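Local coordinates for F5/8 type C domain protein (Clostridium perfringens, PDB 7JRM), which probably binds carbohydrate through a CBM51-type module, as part of the mucin-targeting O-glycopeptidase ZmpB, at residues 345-359 / 367-380. Sequence-based numbering, arbitrary orientation.
Sequences AKNLETLNMDYNEVK and LKKLNTLNAQEQFI
Leu351 and Leu373 pair in register on neighbouring parallel strands, 350-352 and 372-376. Leu351 N donates to Thr372 O at 2.9 Å, and Asn374 N returns a bond to Leu351 O.

Thr350 and Thr372 lie side by side on one face of the sheet, followed by Asn352 and Asn374. Similar chi1 and chi2 torsions set these two asparagines alongside each other, their amide planes 14° apart. Asn374 ND2 donates in its own amide plane to Asn352 OD1; the 2.5 Å between them is unusually short, and its exact value is doubtful. They form a side-chain amide pair on the polar face.

On the other face, Leu351 CB meets Leu373 CD1 at 3.9 Å. Met353 CG packs on Ala375 CB at 3.6 Å, and Leu361 adds to the apolar layer.

Beyond the strands, Gln378 takes the asparagine-ladder position after Asn356, consistent with leucine-rich repeats. Its chi2 bend (-75°) brings the amide against the type II turn Met353-Asn356. NE2 of Gln378 donates to Met353 O at 2.7 Å, while its OE1 takes Val358 N on a lone pair at 3.1 Å. At the other end, Lys369 NZ reaches Asn347 OD1 at 2.9 Å.

Both ends of the buried Gln378 amide are thus bonded to backbone, which fixes its rotation and ties the turn to the next strand.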
# COMPACT_ATOMS: atom_id res chain seq x y z
N ALA A 345 -24.14 -10.78 -16.14
CA ALA A 345 -23.63 -12.02 -15.53
C ALA A 345 -22.12 -11.90 -15.36
O ALA A 345 -21.32 -12.46 -16.11
CB ALA A 345 -24.01 -13.23 -16.38
N LYS A 346 -21.73 -11.15 -14.32
CA LYS A 346 -20.32 -10.89 -14.08
C LYS A 346 -19.55 -12.13 -13.66
O LYS A 346 -18.32 -12.16 -13.79
CB LYS A 346 -20.16 -9.80 -13.02
CG LYS A 346 -20.53 -10.24 -11.61
CD LYS A 346 -20.49 -9.07 -10.64
CE LYS A 346 -20.52 -9.55 -9.20
NZ LYS A 346 -20.95 -8.47 -8.26
N ASN A 347 -20.23 -13.16 -13.15
CA ASN A 347 -19.59 -14.38 -12.70
C ASN A 347 -19.61 -15.48 -13.76
O ASN A 347 -19.27 -16.63 -13.45
CB ASN A 347 -20.24 -14.88 -11.41
CG ASN A 347 -20.02 -13.94 -10.25
OD1 ASN A 347 -18.89 -13.64 -9.88
ND2 ASN A 347 -21.11 -13.47 -9.66
N LEU A 348 -20.01 -15.17 -14.99
CA LEU A 348 -20.07 -16.17 -16.04
C LEU A 348 -18.67 -16.66 -16.39
O LEU A 348 -17.78 -15.86 -16.69
CB LEU A 348 -20.76 -15.60 -17.28
CG LEU A 348 -21.02 -16.59 -18.42
CD1 LEU A 348 -21.93 -17.71 -17.96
CD2 LEU A 348 -21.61 -15.87 -19.62
N GLU A 349 -18.48 -17.98 -16.35
CA GLU A 349 -17.19 -18.59 -16.65
C GLU A 349 -17.19 -19.39 -17.94
O GLU A 349 -16.14 -19.51 -18.58
CB GLU A 349 -16.76 -19.51 -15.50
CG GLU A 349 -16.76 -18.84 -14.14
CD GLU A 349 -16.78 -19.83 -13.00
OE1 GLU A 349 -16.61 -21.04 -13.26
OE2 GLU A 349 -16.97 -19.40 -11.84
N THR A 350 -18.33 -19.94 -18.35
CA THR A 350 -18.41 -20.77 -19.55
C THR A 350 -19.70 -20.44 -20.29
O THR A 350 -20.78 -20.42 -19.70
CB THR A 350 -18.37 -22.26 -19.19
OG1 THR A 350 -17.08 -22.59 -18.68
CG2 THR A 350 -18.66 -23.11 -20.42
N LEU A 351 -19.57 -20.18 -21.60
CA LEU A 351 -20.71 -19.89 -22.46
C LEU A 351 -20.68 -20.85 -23.64
O LEU A 351 -19.79 -20.76 -24.49
CB LEU A 351 -20.69 -18.44 -22.93
CG LEU A 351 -21.93 -17.95 -23.68
CD1 LEU A 351 -23.21 -18.42 -23.00
CD2 LEU A 351 -21.92 -16.43 -23.80
N ASN A 352 -21.64 -21.77 -23.69
CA ASN A 352 -21.75 -22.75 -24.76
C ASN A 352 -22.85 -22.28 -25.71
O ASN A 352 -24.04 -22.51 -25.47
CB ASN A 352 -22.06 -24.14 -24.20
CG ASN A 352 -20.94 -24.66 -23.32
OD1 ASN A 352 -19.76 -24.52 -23.63
ND2 ASN A 352 -21.32 -25.28 -22.20
N MET A 353 -22.45 -21.62 -26.80
CA MET A 353 -23.39 -21.05 -27.76
C MET A 353 -23.04 -21.47 -29.18
O MET A 353 -23.20 -20.71 -30.13
CB MET A 353 -23.43 -19.53 -27.64
CG MET A 353 -22.08 -18.85 -27.81
SD MET A 353 -22.14 -17.09 -27.44
CE MET A 353 -22.35 -16.41 -29.08
N ASP A 354 -22.54 -22.70 -29.34
CA ASP A 354 -22.28 -23.22 -30.67
C ASP A 354 -23.58 -23.40 -31.44
O ASP A 354 -24.64 -23.67 -30.86
CB ASP A 354 -21.53 -24.55 -30.60
CG ASP A 354 -20.05 -24.37 -30.35
OD1 ASP A 354 -19.53 -23.26 -30.59
OD2 ASP A 354 -19.39 -25.35 -29.92
N TYR A 355 -23.50 -23.23 -32.76
CA TYR A 355 -24.64 -23.40 -33.66
C TYR A 355 -25.78 -22.44 -33.32
O TYR A 355 -26.96 -22.79 -33.42
CB TYR A 355 -25.13 -24.85 -33.67
CG TYR A 355 -24.02 -25.87 -33.63
CD1 TYR A 355 -23.80 -26.63 -32.49
CD2 TYR A 355 -23.20 -26.08 -34.73
CE1 TYR A 355 -22.79 -27.57 -32.44
CE2 TYR A 355 -22.18 -27.02 -34.69
CZ TYR A 355 -21.98 -27.76 -33.55
OH TYR A 355 -20.97 -28.69 -33.50
N ASN A 356 -25.43 -21.23 -32.90
CA ASN A 356 -26.42 -20.20 -32.61
C ASN A 356 -26.45 -19.21 -33.78
O ASN A 356 -25.96 -19.49 -34.87
CB ASN A 356 -26.09 -19.54 -31.27
CG ASN A 356 -26.73 -20.27 -30.09
OD1 ASN A 356 -27.69 -19.77 -29.49
ND2 ASN A 356 -26.21 -21.44 -29.77
N GLU A 357 -27.04 -18.03 -33.55
CA GLU A 357 -27.24 -17.03 -34.59
C GLU A 357 -26.74 -15.67 -34.14
O GLU A 357 -27.39 -14.64 -34.34
CB GLU A 357 -28.71 -16.95 -35.00
CG GLU A 357 -29.36 -18.31 -35.23
CD GLU A 357 -30.87 -18.22 -35.36
OE1 GLU A 357 -31.37 -17.18 -35.84
OE2 GLU A 357 -31.56 -19.19 -34.98
N VAL A 358 -25.56 -15.63 -33.52
CA VAL A 358 -25.00 -14.41 -32.95
C VAL A 358 -23.90 -13.88 -33.86
O VAL A 358 -23.05 -14.65 -34.34
CB VAL A 358 -24.47 -14.66 -31.53
CG1 VAL A 358 -23.89 -13.38 -30.94
CG2 VAL A 358 -25.57 -15.21 -30.64
N LYS A 359 -23.91 -12.57 -34.09
CA LYS A 359 -22.90 -11.90 -34.90
C LYS A 359 -22.18 -10.80 -34.13
O LYS A 359 -21.41 -10.04 -34.73
CB LYS A 359 -23.53 -11.31 -36.16
CG LYS A 359 -24.46 -10.14 -35.89
CD LYS A 359 -24.90 -9.45 -37.17
CE LYS A 359 -25.77 -8.24 -36.88
NZ LYS A 359 -26.34 -7.66 -38.13
N LEU A 367 -16.90 -9.23 -19.33
CA LEU A 367 -16.98 -10.41 -18.48
C LEU A 367 -15.57 -10.89 -18.18
O LEU A 367 -14.89 -11.44 -19.05
CB LEU A 367 -17.80 -11.50 -19.16
CG LEU A 367 -19.21 -11.10 -19.63
CD1 LEU A 367 -19.95 -12.30 -20.20
CD2 LEU A 367 -20.00 -10.47 -18.50
N LYS A 368 -15.12 -10.68 -16.94
CA LYS A 368 -13.74 -10.94 -16.56
C LYS A 368 -13.43 -12.41 -16.32
O LYS A 368 -12.25 -12.78 -16.26
CB LYS A 368 -13.37 -10.13 -15.31
CG LYS A 368 -13.59 -8.63 -15.45
CD LYS A 368 -13.71 -7.97 -14.09
CE LYS A 368 -14.16 -6.52 -14.22
NZ LYS A 368 -15.08 -6.33 -15.38
N LYS A 369 -14.45 -13.26 -16.18
CA LYS A 369 -14.24 -14.67 -15.87
C LYS A 369 -14.58 -15.60 -17.02
O LYS A 369 -14.46 -16.82 -16.88
CB LYS A 369 -15.05 -15.07 -14.63
CG LYS A 369 -14.86 -14.15 -13.44
CD LYS A 369 -15.23 -14.84 -12.14
CE LYS A 369 -15.41 -13.83 -11.01
NZ LYS A 369 -16.12 -14.42 -9.84
N LEU A 370 -14.99 -15.06 -18.17
CA LEU A 370 -15.40 -15.88 -19.31
C LEU A 370 -14.16 -16.43 -19.99
O LEU A 370 -13.62 -15.84 -20.94
CB LEU A 370 -16.26 -15.07 -20.28
CG LEU A 370 -16.96 -15.86 -21.38
CD1 LEU A 370 -17.56 -17.14 -20.83
CD2 LEU A 370 -18.03 -15.01 -22.05
N ASN A 371 -13.68 -17.58 -19.51
CA ASN A 371 -12.50 -18.22 -20.06
C ASN A 371 -12.84 -19.32 -21.07
O ASN A 371 -11.95 -19.72 -21.84
CB ASN A 371 -11.64 -18.82 -18.94
CG ASN A 371 -10.91 -17.76 -18.14
OD1 ASN A 371 -10.79 -16.61 -18.57
ND2 ASN A 371 -10.41 -18.14 -16.98
N THR A 372 -14.07 -19.81 -21.08
CA THR A 372 -14.50 -20.86 -22.00
C THR A 372 -15.65 -20.31 -22.84
O THR A 372 -16.78 -20.20 -22.35
CB THR A 372 -14.92 -22.12 -21.25
OG1 THR A 372 -13.81 -22.60 -20.47
CG2 THR A 372 -15.34 -23.21 -22.22
N LEU A 373 -15.37 -19.97 -24.09
CA LEU A 373 -16.36 -19.43 -25.01
C LEU A 373 -16.44 -20.36 -26.22
O LEU A 373 -15.51 -20.43 -27.02
CB LEU A 373 -16.01 -18.01 -25.44
CG LEU A 373 -16.95 -17.35 -26.45
CD1 LEU A 373 -18.35 -17.20 -25.85
CD2 LEU A 373 -16.41 -16.01 -26.90
N ASN A 374 -17.56 -21.07 -26.34
CA ASN A 374 -17.82 -21.96 -27.47
C ASN A 374 -18.90 -21.31 -28.33
O ASN A 374 -20.09 -21.45 -28.08
CB ASN A 374 -18.26 -23.35 -26.98
CG ASN A 374 -17.20 -24.02 -26.11
OD1 ASN A 374 -16.05 -24.15 -26.51
ND2 ASN A 374 -17.60 -24.43 -24.92
N ALA A 375 -18.45 -20.58 -29.36
CA ALA A 375 -19.33 -19.85 -30.26
C ALA A 375 -18.99 -20.15 -31.71
O ALA A 375 -18.87 -19.26 -32.55
CB ALA A 375 -19.25 -18.35 -29.99
N GLN A 376 -18.82 -21.43 -32.02
CA GLN A 376 -18.40 -21.85 -33.35
C GLN A 376 -19.60 -22.20 -34.22
O GLN A 376 -20.64 -22.66 -33.74
CB GLN A 376 -17.46 -23.05 -33.26
CG GLN A 376 -16.11 -22.75 -32.63
CD GLN A 376 -15.01 -23.64 -33.16
OE1 GLN A 376 -15.18 -24.86 -33.27
NE2 GLN A 376 -13.87 -23.04 -33.49
N GLU A 377 -19.44 -21.96 -35.52
CA GLU A 377 -20.41 -22.34 -36.54
C GLU A 377 -21.77 -21.68 -36.30
O GLU A 377 -22.81 -22.33 -36.17
CB GLU A 377 -20.55 -23.87 -36.62
CG GLU A 377 -19.34 -24.56 -37.23
CD GLU A 377 -19.50 -26.06 -37.31
OE1 GLU A 377 -20.64 -26.53 -37.49
OE2 GLU A 377 -18.48 -26.78 -37.18
N GLN A 378 -21.74 -20.35 -36.25
CA GLN A 378 -22.97 -19.58 -36.18
C GLN A 378 -23.59 -19.45 -37.57
O GLN A 378 -22.95 -19.69 -38.60
CB GLN A 378 -22.70 -18.19 -35.61
CG GLN A 378 -21.89 -18.18 -34.32
CD GLN A 378 -22.71 -18.63 -33.12
OE1 GLN A 378 -23.73 -18.03 -32.80
NE2 GLN A 378 -22.26 -19.69 -32.46
N PHE A 379 -24.87 -19.08 -37.59
CA PHE A 379 -25.57 -18.77 -38.84
C PHE A 379 -26.52 -17.62 -38.57
O PHE A 379 -27.50 -17.78 -37.83
CB PHE A 379 -26.32 -19.98 -39.39
CG PHE A 379 -27.16 -19.65 -40.60
CD1 PHE A 379 -26.56 -19.36 -41.81
CD2 PHE A 379 -28.54 -19.61 -40.50
CE1 PHE A 379 -27.33 -19.05 -42.92
CE2 PHE A 379 -29.31 -19.30 -41.60
CZ PHE A 379 -28.70 -19.02 -42.81
N ILE A 380 -26.25 -16.47 -39.18
CA ILE A 380 -27.04 -15.26 -38.97
C ILE A 380 -27.73 -14.95 -40.30
O ILE A 380 -27.10 -14.43 -41.23
CB ILE A 380 -26.18 -14.09 -38.49
CG1 ILE A 380 -25.29 -14.53 -37.33
CG2 ILE A 380 -27.06 -12.92 -38.08
CD1 ILE A 380 -23.83 -14.68 -37.70
O HOH W 1 -17.37 -13.29 -16.16
O HOH W 2 -16.72 -10.01 -14.82
O HOH W 3 -13.71 -21.26 -18.23
O HOH W 4 -30.14 -16.45 -38.45